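Local coordinates for protein putative beta-glucosidase (PDB 5WAB) that is a family 3 glycoside hydrolase with beta-glucosidase activity, and probably also removes terminal arabinopyranosyl residues from ginsenosides, at residues 632-637 with 668-673; 562-567 with 661-666; 178-183 with 520-525; 587-592 with 643-648; 183-188 with 221-226. All coordinates share one frame; numbering follows the deposited sequence.

Contact 1 of 5, residues 632-637 with 668-673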
# COMPACT_ATOMS: atom_id res chain seq x y z
N GLU A 632 3.10 -17.06 -20.43
CA GLU A 632 2.74 -18.40 -20.02
C GLU A 632 3.27 -19.43 -21.00
O GLU A 632 3.42 -20.60 -20.65
CB GLU A 632 1.22 -18.54 -19.88
CG GLU A 632 0.63 -17.60 -18.84
CD GLU A 632 -0.86 -17.80 -18.65
OE1 GLU A 632 -1.40 -18.80 -19.17
OE2 GLU A 632 -1.49 -16.95 -17.98
N LYS A 633 3.59 -18.99 -22.22
CA LYS A 633 4.22 -19.89 -23.18
C LYS A 633 5.66 -20.17 -22.80
O LYS A 633 6.12 -21.32 -22.87
CB LYS A 633 4.12 -19.26 -24.58
CG LYS A 633 4.65 -20.11 -25.71
CD LYS A 633 4.50 -19.36 -27.03
CE LYS A 633 3.10 -18.78 -27.19
NZ LYS A 633 2.05 -19.84 -27.26
N PHE A 634 6.40 -19.14 -22.37
CA PHE A 634 7.77 -19.33 -21.92
C PHE A 634 7.85 -19.75 -20.47
O PHE A 634 8.92 -20.21 -20.04
CB PHE A 634 8.60 -18.05 -22.06
CG PHE A 634 8.87 -17.65 -23.48
CD1 PHE A 634 9.64 -18.45 -24.31
CD2 PHE A 634 8.43 -16.43 -23.96
CE1 PHE A 634 9.90 -18.07 -25.61
CE2 PHE A 634 8.70 -16.04 -25.27
CZ PHE A 634 9.43 -16.86 -26.09
N ASN A 635 6.78 -19.58 -19.70
CA ASN A 635 6.81 -19.81 -18.25
C ASN A 635 7.89 -18.95 -17.60
O ASN A 635 8.62 -19.40 -16.71
CB ASN A 635 7.01 -21.29 -17.94
CG ASN A 635 6.68 -21.64 -16.50
OD1 ASN A 635 5.82 -21.01 -15.88
ND2 ASN A 635 7.36 -22.65 -15.97
N ASP A 636 8.00 -17.70 -18.05
CA ASP A 636 9.09 -16.83 -17.62
C ASP A 636 8.82 -15.43 -18.15
O ASP A 636 7.97 -15.23 -19.03
CB ASP A 636 10.45 -17.35 -18.11
CG ASP A 636 11.62 -16.76 -17.34
OD1 ASP A 636 11.39 -15.92 -16.44
OD2 ASP A 636 12.77 -17.18 -17.61
N TRP A 637 9.53 -14.46 -17.60
CA TRP A 637 9.48 -13.11 -18.13
C TRP A 637 10.04 -13.08 -19.55
O TRP A 637 10.90 -13.89 -19.91
CB TRP A 637 10.26 -12.15 -17.22
CG TRP A 637 9.66 -12.08 -15.85
CD1 TRP A 637 10.10 -12.71 -14.72
CD2 TRP A 637 8.47 -11.36 -15.47
NE1 TRP A 637 9.28 -12.42 -13.66
CE2 TRP A 637 8.27 -11.59 -14.09
CE3 TRP A 637 7.57 -10.54 -16.16
CZ2 TRP A 637 7.20 -11.03 -13.39
CZ3 TRP A 637 6.51 -9.98 -15.45
CH2 TRP A 637 6.33 -10.23 -14.08
N LYS A 668 14.76 -15.57 -26.08
CA LYS A 668 14.18 -16.85 -25.67
C LYS A 668 13.51 -17.54 -26.85
O LYS A 668 12.67 -16.95 -27.53
CB LYS A 668 13.19 -16.66 -24.52
CG LYS A 668 13.82 -16.23 -23.20
CD LYS A 668 12.78 -16.17 -22.09
CE LYS A 668 13.38 -15.66 -20.79
NZ LYS A 668 13.73 -14.21 -20.83
N ALA A 669 13.86 -18.80 -27.06
CA ALA A 669 13.34 -19.61 -28.15
C ALA A 669 12.40 -20.69 -27.64
O ALA A 669 12.41 -21.05 -26.46
CB ALA A 669 14.48 -20.24 -28.96
N LEU A 670 11.60 -21.22 -28.56
CA LEU A 670 10.56 -22.18 -28.29
C LEU A 670 10.80 -23.45 -29.09
O LEU A 670 11.25 -23.38 -30.24
CB LEU A 670 9.20 -21.61 -28.71
CG LEU A 670 8.55 -20.42 -28.02
CD1 LEU A 670 7.42 -19.92 -28.90
CD2 LEU A 670 8.02 -20.81 -26.66
N PRO A 671 10.54 -24.63 -28.52
CA PRO A 671 10.52 -25.83 -29.37
C PRO A 671 9.45 -25.62 -30.43
O PRO A 671 8.28 -25.39 -30.11
CB PRO A 671 10.17 -26.95 -28.39
CG PRO A 671 10.56 -26.44 -27.04
CD PRO A 671 10.45 -24.94 -27.08
N LEU A 672 9.86 -25.71 -31.69
CA LEU A 672 8.94 -25.51 -32.80
C LEU A 672 8.45 -26.85 -33.34
O LEU A 672 9.21 -27.81 -33.41
CB LEU A 672 9.60 -24.69 -33.91
CG LEU A 672 10.04 -23.30 -33.45
CD1 LEU A 672 10.69 -22.51 -34.58
CD2 LEU A 672 8.87 -22.53 -32.86
N ASP A 673 7.17 -26.90 -33.71
CA ASP A 673 6.55 -28.13 -34.18
C ASP A 673 5.64 -27.78 -35.35
O ASP A 673 5.65 -26.66 -35.86
CB ASP A 673 5.77 -28.82 -33.04
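The ring of Phe634 takes Lys668 CB over one face, 4.1 Å from the Phe634 centroid in a CH-pi contact, while Ala669 O lies at the ring edge, in plane. Leu670 CD2 reaches Phe634 CE1 obliquely at 3.5 Å. The same leucine straddles two side chains, for its other methyl, CD1, rests 3.5 Å from Lys633 CD. With its chain straight to CE and turned only at chi4 (70°), Lys668 runs past the phenyl ring and gives NZ to Trp637 O at 3.0 Å. The ammonium also forms a salt bridge with Asp666, whereas Asp636 OD2 stays 4.5 Å from Lys668 NZ, too far for one. A methionine in place of Lys668 would probably leave Trp637 O without this donor and Asp666 without its cationic mate. Phe634 belongs to the turn between strands 628-631 and 636-639, where Asn635 and Asp636 form a G1 beta bulge opposite Ser631; the tail after strand 654-663 lies across this hairpin of the fibronectin type III-like region on its way to helix 678-682.

Contact 2 of 5, residues 562-567 with 661-666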
# COMPACT_ATOMS: atom_id res chain seq x y z
N GLY A 562 21.84 -1.30 -23.09
CA GLY A 562 22.12 -2.71 -23.25
C GLY A 562 21.21 -3.29 -24.31
O GLY A 562 20.51 -2.56 -25.01
N ALA A 563 21.25 -4.62 -24.43
CA ALA A 563 20.37 -5.29 -25.38
C ALA A 563 18.90 -5.01 -25.07
O ALA A 563 18.09 -4.87 -25.99
CB ALA A 563 20.64 -6.79 -25.39
N ASN A 564 18.54 -4.93 -23.79
CA ASN A 564 17.15 -4.74 -23.39
C ASN A 564 17.04 -3.85 -22.15
O ASN A 564 16.20 -4.07 -21.28
CB ASN A 564 16.45 -6.08 -23.13
CG ASN A 564 16.40 -6.95 -24.36
OD1 ASN A 564 15.66 -6.68 -25.30
ND2 ASN A 564 17.20 -8.01 -24.37
N THR A 565 17.89 -2.83 -22.06
CA THR A 565 17.82 -1.88 -20.96
C THR A 565 17.97 -0.46 -21.49
O THR A 565 18.59 -0.23 -22.53
CB THR A 565 18.88 -2.13 -19.88
OG1 THR A 565 20.19 -2.06 -20.47
CG2 THR A 565 18.67 -3.49 -19.22
N ALA A 566 17.44 0.49 -20.72
CA ALA A 566 17.48 1.89 -21.09
C ALA A 566 17.72 2.72 -19.84
O ALA A 566 17.62 2.24 -18.71
CB ALA A 566 16.19 2.32 -21.80
N HIS A 567 18.02 4.00 -20.06
CA HIS A 567 18.30 4.92 -18.97
C HIS A 567 17.64 6.26 -19.27
O HIS A 567 17.73 6.77 -20.39
CB HIS A 567 19.81 5.10 -18.78
CG HIS A 567 20.18 6.03 -17.67
ND1 HIS A 567 20.63 7.31 -17.88
CD2 HIS A 567 20.13 5.86 -16.32
CE1 HIS A 567 20.86 7.89 -16.72
NE2 HIS A 567 20.57 7.04 -15.76
N VAL A 661 12.51 4.00 -27.52
CA VAL A 661 13.69 3.14 -27.55
C VAL A 661 13.31 1.83 -28.22
O VAL A 661 12.18 1.35 -28.11
CB VAL A 661 14.27 2.89 -26.14
CG1 VAL A 661 14.73 4.20 -25.55
CG2 VAL A 661 13.24 2.25 -25.24
N THR A 662 14.28 1.25 -28.93
CA THR A 662 14.10 -0.02 -29.62
C THR A 662 14.98 -1.07 -28.95
O THR A 662 16.20 -0.90 -28.87
CB THR A 662 14.47 0.13 -31.10
OG1 THR A 662 13.71 1.20 -31.67
CG2 THR A 662 14.17 -1.15 -31.86
N LEU A 663 14.36 -2.12 -28.44
CA LEU A 663 15.07 -3.18 -27.74
C LEU A 663 15.24 -4.40 -28.64
O LEU A 663 14.51 -4.59 -29.62
CB LEU A 663 14.33 -3.57 -26.46
CG LEU A 663 14.03 -2.42 -25.51
CD1 LEU A 663 13.41 -2.97 -24.24
CD2 LEU A 663 15.27 -1.60 -25.21
N ASP A 664 16.23 -5.24 -28.30
CA ASP A 664 16.56 -6.40 -29.13
C ASP A 664 15.68 -7.61 -28.85
O ASP A 664 15.59 -8.50 -29.70
CB ASP A 664 18.01 -6.83 -28.93
CG ASP A 664 18.99 -5.70 -29.10
OD1 ASP A 664 18.63 -4.66 -29.70
OD2 ASP A 664 20.15 -5.86 -28.67
N GLY A 665 15.02 -7.67 -27.70
CA GLY A 665 14.43 -8.92 -27.26
C GLY A 665 15.43 -9.80 -26.53
O GLY A 665 16.64 -9.75 -26.77
N ASP A 666 14.91 -10.65 -25.64
CA ASP A 666 15.77 -11.46 -24.78
C ASP A 666 16.23 -12.76 -25.41
O ASP A 666 16.93 -13.53 -24.75
CB ASP A 666 15.08 -11.74 -23.44
CG ASP A 666 13.74 -12.41 -23.60
OD1 ASP A 666 13.50 -13.05 -24.64
OD2 ASP A 666 12.92 -12.29 -22.67
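The side-chain amide of Asn564 grips Gly665 through both its ends. Asn564 ND2 donates to Gly665 O at 3.0 Å with an N-H...O angle of 163°; this acceptor lies in the plane of the asparagine amide, yet the donor stands above the carbonyl plane of Gly665 instead of on a lone pair. Asn564 OD1 in turn receives a short but bent, weak bond from Gly665 N at 2.7 Å. Turned beside its own backbone N (chi1 -61°), the amide is brought alongside the peptide of Gly665, whose positive phi would jam a CB against the preceding carbonyl. One residue back, Asp664 N gives a nearly straight bond to Ala563 O, 3.0 Å long, met close to the C=O axis. Asp664 OD2 also lies 3.4 Å from Ala563 CB, while Asp664 OD1 pairs with Lys560. Beside the amide oxygen, Leu663 CB lies 3.6 Å from Asn564 OD1, and Leu663 also touches Phe627 and Tyr644. The contact thus ties the turn between strands 551-560 and 566-574 to the end of strand 654-663, joining two antiparallel sheets of the C-terminal beta domain, with Val639 of strand 636-639 packed against both Asn564 and Leu663.

Contact 3 of 5, residues 178-183 with 520-525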
# COMPACT_ATOMS: atom_id res chain seq x y z
N GLU A 178 2.25 -10.54 -12.74
CA GLU A 178 2.43 -9.13 -13.06
C GLU A 178 1.73 -8.18 -12.10
O GLU A 178 2.16 -7.03 -11.96
CB GLU A 178 1.96 -8.82 -14.49
CG GLU A 178 2.72 -9.56 -15.58
CD GLU A 178 2.42 -9.01 -16.97
OE1 GLU A 178 2.04 -7.83 -17.07
OE2 GLU A 178 2.54 -9.78 -17.95
N ILE A 179 0.64 -8.60 -11.45
CA ILE A 179 -0.16 -7.72 -10.60
C ILE A 179 0.04 -8.03 -9.12
O ILE A 179 0.45 -7.16 -8.34
CB ILE A 179 -1.66 -7.78 -10.97
CG1 ILE A 179 -1.87 -7.47 -12.46
CG2 ILE A 179 -2.45 -6.84 -10.09
CD1 ILE A 179 -1.40 -6.11 -12.91
N TYR A 180 -0.24 -9.26 -8.70
CA TYR A 180 -0.36 -9.56 -7.27
C TYR A 180 0.94 -10.04 -6.64
O TYR A 180 1.05 -10.03 -5.41
CB TYR A 180 -1.47 -10.60 -7.06
CG TYR A 180 -2.77 -10.11 -7.66
CD1 TYR A 180 -3.59 -9.24 -6.94
CD2 TYR A 180 -3.16 -10.47 -8.94
CE1 TYR A 180 -4.77 -8.76 -7.48
CE2 TYR A 180 -4.35 -10.00 -9.49
CZ TYR A 180 -5.14 -9.14 -8.75
OH TYR A 180 -6.32 -8.65 -9.27
N PHE A 181 1.94 -10.40 -7.45
CA PHE A 181 3.23 -10.85 -6.93
C PHE A 181 4.30 -9.76 -6.86
O PHE A 181 5.03 -9.72 -5.87
CB PHE A 181 3.77 -12.02 -7.77
CG PHE A 181 3.15 -13.35 -7.44
CD1 PHE A 181 2.27 -13.48 -6.37
CD2 PHE A 181 3.42 -14.47 -8.21
CE1 PHE A 181 1.70 -14.71 -6.06
CE2 PHE A 181 2.84 -15.70 -7.92
CZ PHE A 181 1.99 -15.81 -6.84
N PRO A 182 4.44 -8.88 -7.87
CA PRO A 182 5.66 -8.03 -7.93
C PRO A 182 5.95 -7.22 -6.68
O PRO A 182 7.13 -7.00 -6.38
CB PRO A 182 5.38 -7.12 -9.13
CG PRO A 182 4.55 -7.94 -10.01
CD PRO A 182 3.63 -8.69 -9.09
N ALA A 183 4.93 -6.75 -5.96
CA ALA A 183 5.19 -6.02 -4.71
C ALA A 183 5.81 -6.94 -3.67
O ALA A 183 6.77 -6.56 -2.98
CB ALA A 183 3.91 -5.40 -4.19
N TYR A 520 -10.85 -13.53 -11.31
CA TYR A 520 -10.22 -12.26 -11.68
C TYR A 520 -10.23 -12.13 -13.21
O TYR A 520 -9.20 -12.16 -13.88
CB TYR A 520 -8.82 -12.18 -11.12
CG TYR A 520 -8.74 -11.93 -9.62
CD1 TYR A 520 -9.82 -12.20 -8.78
CD2 TYR A 520 -7.58 -11.45 -9.05
CE1 TYR A 520 -9.74 -11.97 -7.41
CE2 TYR A 520 -7.48 -11.22 -7.70
CZ TYR A 520 -8.55 -11.48 -6.88
OH TYR A 520 -8.43 -11.25 -5.54
N GLY A 521 -11.44 -11.96 -13.75
CA GLY A 521 -11.62 -11.98 -15.19
C GLY A 521 -10.98 -10.82 -15.92
O GLY A 521 -10.77 -10.91 -17.14
N GLU A 522 -10.67 -9.74 -15.20
CA GLU A 522 -10.03 -8.58 -15.81
C GLU A 522 -8.55 -8.81 -16.11
O GLU A 522 -7.96 -8.03 -16.87
CB GLU A 522 -10.19 -7.36 -14.90
CG GLU A 522 -9.37 -7.41 -13.62
CD GLU A 522 -10.02 -8.25 -12.54
OE1 GLU A 522 -11.19 -8.66 -12.72
OE2 GLU A 522 -9.36 -8.50 -11.51
N GLY A 523 -7.95 -9.86 -15.56
CA GLY A 523 -6.57 -10.20 -15.87
C GLY A 523 -5.62 -9.14 -15.35
O GLY A 523 -5.73 -8.69 -14.20
N VAL A 524 -4.68 -8.72 -16.19
CA VAL A 524 -3.73 -7.70 -15.74
C VAL A 524 -4.30 -6.30 -15.82
O VAL A 524 -3.65 -5.35 -15.35
CB VAL A 524 -2.40 -7.74 -16.53
CG1 VAL A 524 -1.69 -9.09 -16.30
CG2 VAL A 524 -2.64 -7.48 -18.01
N PHE A 525 -5.51 -6.13 -16.35
CA PHE A 525 -6.10 -4.80 -16.55
C PHE A 525 -6.84 -4.38 -15.29
O PHE A 525 -8.07 -4.41 -15.20
CB PHE A 525 -6.99 -4.79 -17.79
CG PHE A 525 -6.23 -5.01 -19.07
CD1 PHE A 525 -5.58 -3.96 -19.70
CD2 PHE A 525 -6.12 -6.28 -19.62
CE1 PHE A 525 -4.87 -4.16 -20.88
CE2 PHE A 525 -5.41 -6.49 -20.79
CZ PHE A 525 -4.79 -5.43 -21.42
O HOH W 1 -6.47 -9.32 -11.79
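Aromatic contact joins Tyr180 to Tyr520: the hydroxyl end of Tyr180 meets the CD2-CE2 side of the Tyr520 ring, Tyr180 CZ lying 3.3 Å from Tyr520 CE2. The planes are 52° apart and the centroids 5.1 Å, an oblique pair. Tyr180 CG lies beside its backbone N (chi1 -56°), which sends the ring to the loop, and Ile179 CG2 sits over the centre of that ring. Polar contact runs through one water at the Tyr180 ring edge. It accepts from Tyr180 OH at 2.6 Å and donates to Glu522 OE2 at 3.0 Å and to Gly523 O at 2.6 Å. Arg114 forms a salt bridge with Glu522 and a cation-pi contact with Tyr520. These groups lie where the N-terminal domain of the TIM-barrel clan meets the C-terminal domain of family 3, the loop 520-525 folding as a type I turn followed by a type II' turn. A phenylalanine replacing Tyr180 would probably leave the water without its hydroxyl donor and weaken the link to Glu522. Apolar contact completes the face: Ile179 CD1 packs 4.1 Å from Val524 CB, and Val524 CG1 lies against Glu178, whose carboxylate is held by Arg174 and Trp630 N.

Contact 4 of 5, residues 587-592 with 643-648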
# COMPACT_ATOMS: atom_id res chain seq x y z
N TYR A 587 6.62 6.09 -17.09
CA TYR A 587 5.80 5.00 -17.57
C TYR A 587 6.43 4.38 -18.81
O TYR A 587 7.14 5.06 -19.56
CB TYR A 587 4.37 5.48 -17.89
CG TYR A 587 3.62 6.00 -16.69
CD1 TYR A 587 3.83 7.29 -16.21
CD2 TYR A 587 2.69 5.21 -16.03
CE1 TYR A 587 3.15 7.76 -15.12
CE2 TYR A 587 2.00 5.67 -14.94
CZ TYR A 587 2.23 6.95 -14.48
OH TYR A 587 1.55 7.41 -13.39
N VAL A 588 6.18 3.10 -19.03
CA VAL A 588 6.65 2.41 -20.23
C VAL A 588 5.42 2.05 -21.06
O VAL A 588 4.54 1.32 -20.59
CB VAL A 588 7.48 1.16 -19.90
CG1 VAL A 588 7.67 0.31 -21.14
CG2 VAL A 588 8.83 1.57 -19.32
N ALA A 589 5.37 2.56 -22.29
CA ALA A 589 4.26 2.30 -23.20
C ALA A 589 4.74 1.37 -24.31
O ALA A 589 5.38 1.83 -25.27
CB ALA A 589 3.71 3.60 -23.79
N PRO A 590 4.46 0.08 -24.23
CA PRO A 590 4.98 -0.86 -25.22
C PRO A 590 4.14 -0.88 -26.48
O PRO A 590 2.95 -0.55 -26.48
CB PRO A 590 4.90 -2.21 -24.49
CG PRO A 590 3.72 -2.04 -23.59
CD PRO A 590 3.71 -0.60 -23.16
N GLY A 591 4.79 -1.28 -27.57
CA GLY A 591 4.09 -1.49 -28.81
C GLY A 591 3.28 -2.76 -28.81
O GLY A 591 3.20 -3.49 -27.82
N LYS A 592 2.61 -3.01 -29.94
CA LYS A 592 1.80 -4.21 -30.11
C LYS A 592 2.65 -5.44 -29.83
O LYS A 592 3.72 -5.63 -30.41
CB LYS A 592 1.21 -4.26 -31.52
CG LYS A 592 0.34 -5.49 -31.75
CD LYS A 592 -0.85 -5.52 -30.81
CE LYS A 592 -1.71 -6.78 -30.98
NZ LYS A 592 -2.31 -6.90 -32.35
N GLU A 643 9.76 -1.51 -30.40
CA GLU A 643 9.86 -0.17 -29.85
C GLU A 643 9.04 -0.06 -28.57
O GLU A 643 7.94 -0.61 -28.46
CB GLU A 643 9.40 0.87 -30.87
CG GLU A 643 10.10 0.73 -32.20
CD GLU A 643 9.71 1.81 -33.17
OE1 GLU A 643 8.55 2.25 -33.11
OE2 GLU A 643 10.54 2.19 -34.02
N TYR A 644 9.59 0.66 -27.60
CA TYR A 644 8.93 0.93 -26.33
C TYR A 644 9.00 2.43 -26.09
O TYR A 644 10.07 3.03 -26.21
CB TYR A 644 9.59 0.18 -25.17
CG TYR A 644 9.51 -1.32 -25.27
CD1 TYR A 644 10.38 -2.03 -26.08
CD2 TYR A 644 8.57 -2.04 -24.54
CE1 TYR A 644 10.32 -3.41 -26.16
CE2 TYR A 644 8.50 -3.41 -24.62
CZ TYR A 644 9.38 -4.09 -25.43
OH TYR A 644 9.31 -5.45 -25.53
N THR A 645 7.86 3.03 -25.75
CA THR A 645 7.80 4.46 -25.49
C THR A 645 8.00 4.71 -24.00
O THR A 645 7.27 4.14 -23.18
CB THR A 645 6.48 5.06 -25.96
OG1 THR A 645 6.39 4.98 -27.39
CG2 THR A 645 6.39 6.51 -25.54
N VAL A 646 8.99 5.51 -23.66
CA VAL A 646 9.23 5.94 -22.29
C VAL A 646 8.55 7.29 -22.10
O VAL A 646 8.84 8.24 -22.84
CB VAL A 646 10.73 6.02 -21.97
CG1 VAL A 646 10.93 6.49 -20.55
CG2 VAL A 646 11.38 4.67 -22.19
N GLU A 647 7.63 7.37 -21.15
CA GLU A 647 6.89 8.58 -20.85
C GLU A 647 7.38 9.17 -19.53
O GLU A 647 7.54 8.44 -18.54
CB GLU A 647 5.39 8.31 -20.78
CG GLU A 647 4.82 7.71 -22.05
CD GLU A 647 3.40 7.20 -21.88
OE1 GLU A 647 2.99 6.97 -20.72
OE2 GLU A 647 2.70 7.01 -22.90
N VAL A 648 7.59 10.48 -19.51
CA VAL A 648 8.02 11.20 -18.31
C VAL A 648 6.99 12.27 -18.01
O VAL A 648 6.60 13.03 -18.90
CB VAL A 648 9.42 11.81 -18.50
CG1 VAL A 648 9.87 12.50 -17.22
CG2 VAL A 648 10.42 10.74 -18.91
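Tyr587 and Glu647 form a hydrogen-bonded antiparallel pair that satisfies both backbones: Tyr587 N donates to Glu647 O at 2.9 Å, and Glu647 N returns to Tyr587 O at 2.8 Å. Ala589 N meets Thr645 O at 2.6 Å in the carbonyl plane, while Thr645 N reaches Ala589 O at 2.8 Å from above its plane. Pro590, having no N-H, falls at a non-hydrogen-bonded pair with Tyr644, and Pro590 CB touches Tyr644 CD2 at 3.7 Å. Beyond it Gly591 N offers Glu643 O a weak bond of 3.3 Å. Glu647 CG lies beside its own N (chi1 -58°) with the chain extended, putting OE1 3.5 Å from Tyr587 CB; that oxygen is hydrogen-bonded to His600, whose ring stacks on Tyr587. The tyrosine hydroxyls are served by Gln585 and, for Tyr644, by Glu640 O. Within this fibronectin type III-like sheet, Val588 and Val646 turn to the same face as Tyr644, and strand 654-663 bonds to Tyr644 and Val646. Main-chain bonds thus carry this strand pairing, which weakens at Gly591.

Contact 5 of 5, residues 183-188 with 221-226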
# COMPACT_ATOMS: atom_id res chain seq x y z
N ALA A 183 4.93 -6.75 -5.96
CA ALA A 183 5.19 -6.02 -4.71
C ALA A 183 5.81 -6.94 -3.67
O ALA A 183 6.77 -6.56 -2.98
CB ALA A 183 3.91 -5.40 -4.19
N PHE A 184 5.29 -8.16 -3.53
CA PHE A 184 5.91 -9.14 -2.66
C PHE A 184 7.32 -9.48 -3.14
O PHE A 184 8.27 -9.53 -2.35
CB PHE A 184 5.05 -10.40 -2.58
CG PHE A 184 3.77 -10.24 -1.79
CD1 PHE A 184 3.79 -10.27 -0.41
CD2 PHE A 184 2.54 -10.11 -2.44
CE1 PHE A 184 2.62 -10.14 0.33
CE2 PHE A 184 1.36 -9.99 -1.71
CZ PHE A 184 1.40 -10.00 -0.32
N GLU A 185 7.47 -9.71 -4.45
CA GLU A 185 8.76 -10.11 -5.00
C GLU A 185 9.82 -9.04 -4.77
O GLU A 185 10.94 -9.35 -4.35
CB GLU A 185 8.61 -10.41 -6.49
CG GLU A 185 9.91 -10.87 -7.16
CD GLU A 185 9.84 -10.90 -8.68
OE1 GLU A 185 8.83 -10.43 -9.24
OE2 GLU A 185 10.80 -11.38 -9.31
N HIS A 186 9.48 -7.76 -4.98
CA HIS A 186 10.47 -6.70 -4.84
C HIS A 186 10.94 -6.55 -3.40
O HIS A 186 12.13 -6.32 -3.16
CB HIS A 186 9.90 -5.37 -5.34
CG HIS A 186 10.84 -4.22 -5.16
ND1 HIS A 186 11.95 -4.02 -5.95
CD2 HIS A 186 10.85 -3.23 -4.24
CE1 HIS A 186 12.59 -2.94 -5.54
NE2 HIS A 186 11.95 -2.44 -4.50
N ILE A 187 10.03 -6.61 -2.44
CA ILE A 187 10.42 -6.45 -1.05
C ILE A 187 11.24 -7.65 -0.57
O ILE A 187 12.20 -7.49 0.20
CB ILE A 187 9.16 -6.20 -0.20
CG1 ILE A 187 8.47 -4.92 -0.71
CG2 ILE A 187 9.52 -6.10 1.26
CD1 ILE A 187 7.17 -4.58 -0.01
N VAL A 188 10.90 -8.85 -1.03
CA VAL A 188 11.66 -10.04 -0.65
C VAL A 188 13.08 -9.97 -1.21
O VAL A 188 14.05 -10.35 -0.54
CB VAL A 188 10.94 -11.32 -1.12
CG1 VAL A 188 11.89 -12.49 -1.16
CG2 VAL A 188 9.76 -11.64 -0.22
N ASP A 221 12.29 -20.93 -3.78
CA ASP A 221 13.15 -21.49 -4.82
C ASP A 221 13.42 -20.50 -5.94
O ASP A 221 14.52 -20.49 -6.50
CB ASP A 221 12.56 -22.79 -5.37
CG ASP A 221 12.57 -23.92 -4.35
OD1 ASP A 221 13.32 -23.83 -3.36
OD2 ASP A 221 11.84 -24.91 -4.56
N GLU A 222 12.45 -19.65 -6.28
CA GLU A 222 12.62 -18.68 -7.36
C GLU A 222 13.10 -17.32 -6.84
O GLU A 222 14.05 -16.76 -7.39
CB GLU A 222 11.30 -18.51 -8.13
CG GLU A 222 10.81 -19.76 -8.83
CD GLU A 222 9.51 -19.54 -9.58
OE1 GLU A 222 9.17 -18.37 -9.84
OE2 GLU A 222 8.83 -20.53 -9.89
N TRP A 223 12.46 -16.78 -5.81
CA TRP A 223 12.78 -15.44 -5.34
C TRP A 223 13.91 -15.40 -4.31
O TRP A 223 14.48 -14.33 -4.08
CB TRP A 223 11.54 -14.78 -4.72
CG TRP A 223 10.40 -14.54 -5.66
CD1 TRP A 223 10.40 -14.72 -7.02
CD2 TRP A 223 9.09 -14.07 -5.32
NE1 TRP A 223 9.17 -14.38 -7.54
CE2 TRP A 223 8.35 -13.99 -6.51
CE3 TRP A 223 8.47 -13.72 -4.11
CZ2 TRP A 223 7.02 -13.56 -6.54
CZ3 TRP A 223 7.15 -13.29 -4.14
CH2 TRP A 223 6.44 -13.22 -5.34
N GLY A 224 14.26 -16.53 -3.68
CA GLY A 224 15.30 -16.52 -2.67
C GLY A 224 14.90 -15.95 -1.32
O GLY A 224 15.73 -15.35 -0.64
N TYR A 225 13.64 -16.13 -0.92
CA TYR A 225 13.21 -15.68 0.39
C TYR A 225 13.91 -16.49 1.47
O TYR A 225 13.88 -17.72 1.46
CB TYR A 225 11.69 -15.81 0.52
CG TYR A 225 11.16 -15.44 1.89
CD1 TYR A 225 11.34 -14.16 2.41
CD2 TYR A 225 10.45 -16.36 2.65
CE1 TYR A 225 10.86 -13.82 3.65
CE2 TYR A 225 9.95 -16.02 3.89
CZ TYR A 225 10.16 -14.76 4.38
OH TYR A 225 9.67 -14.42 5.62
N GLU A 226 14.54 -15.79 2.41
CA GLU A 226 15.33 -16.44 3.44
C GLU A 226 14.62 -16.54 4.78
O GLU A 226 15.15 -17.16 5.71
CB GLU A 226 16.65 -15.68 3.63
CG GLU A 226 17.50 -15.59 2.38
CD GLU A 226 18.71 -14.70 2.57
OE1 GLU A 226 18.70 -13.85 3.49
OE2 GLU A 226 19.68 -14.84 1.79
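Glu185 crosses the face of the Trp223 indole at about a right angle: Glu185 CB stands over the six-membered ring, 3.5 Å from its centroid and 13° off the normal, a CH-pi contact made by aliphatic carbon. With CG turned away from the backbone N (chi1 -179°) and the chain extended beyond it, the glutamate then travels along the indole, CG coming 3.5 Å from Trp223 CE2. Its carboxylate ends almost parallel to the ring, the planes only 9° apart. There OE2 forms salt bridges with Lys189 and Arg625, which would probably favour the charged form and restrict its turning. The indole owes its place to a CG lying beside its own backbone N, which brings the six-membered ring against Phe184 and Glu185 of the helix; Phe184 CB meets its outer corner at Trp223 CZ3, 3.9 Å away. Val188 faces the next residues of the loop. Its CG1 branch touches Tyr225 CB at 3.7 Å and Trp223 CB at 4.2 Å, while CG2 lies 4.0 Å from Tyr225 CD1. Between the two aromatics Gly224, with positive phi, takes the chain out of helical geometry. The Tyr225 hydroxyl bonds with the carbonyls of Ile228 and Pro193. In the N-terminal family 3 domain, of the TIM-barrel clan, helix 182-190 thus packs against the end of helix 212-222, with Leu219 and, from strand 195-198 of the parallel sheet, Ile196 filling in beside Val188 and Tyr225.

In the fold
Contacts 5 and 3 come first along the chain, share Ala183 and helix 182-190, and lie about 17 Å apart between centres; contact 5 falls wholly within the span that contact 3 bridges from N-terminal to C-terminal domain, and Phe181 touches Trp223. Contacts 1, 2 and 4 belong to the C-terminal beta region. Contact 4 falls between the ends of contact 2, about 12 Å from it between centres, and strands 642-648 and 654-663 are neighbours in one sheet. Contact 1 alternates with both, meeting contact 2 at Trp637 and Asp666. Trp637 also packs on Glu178 of contact 3, so the beta region packs directly on the barrel-clan domain.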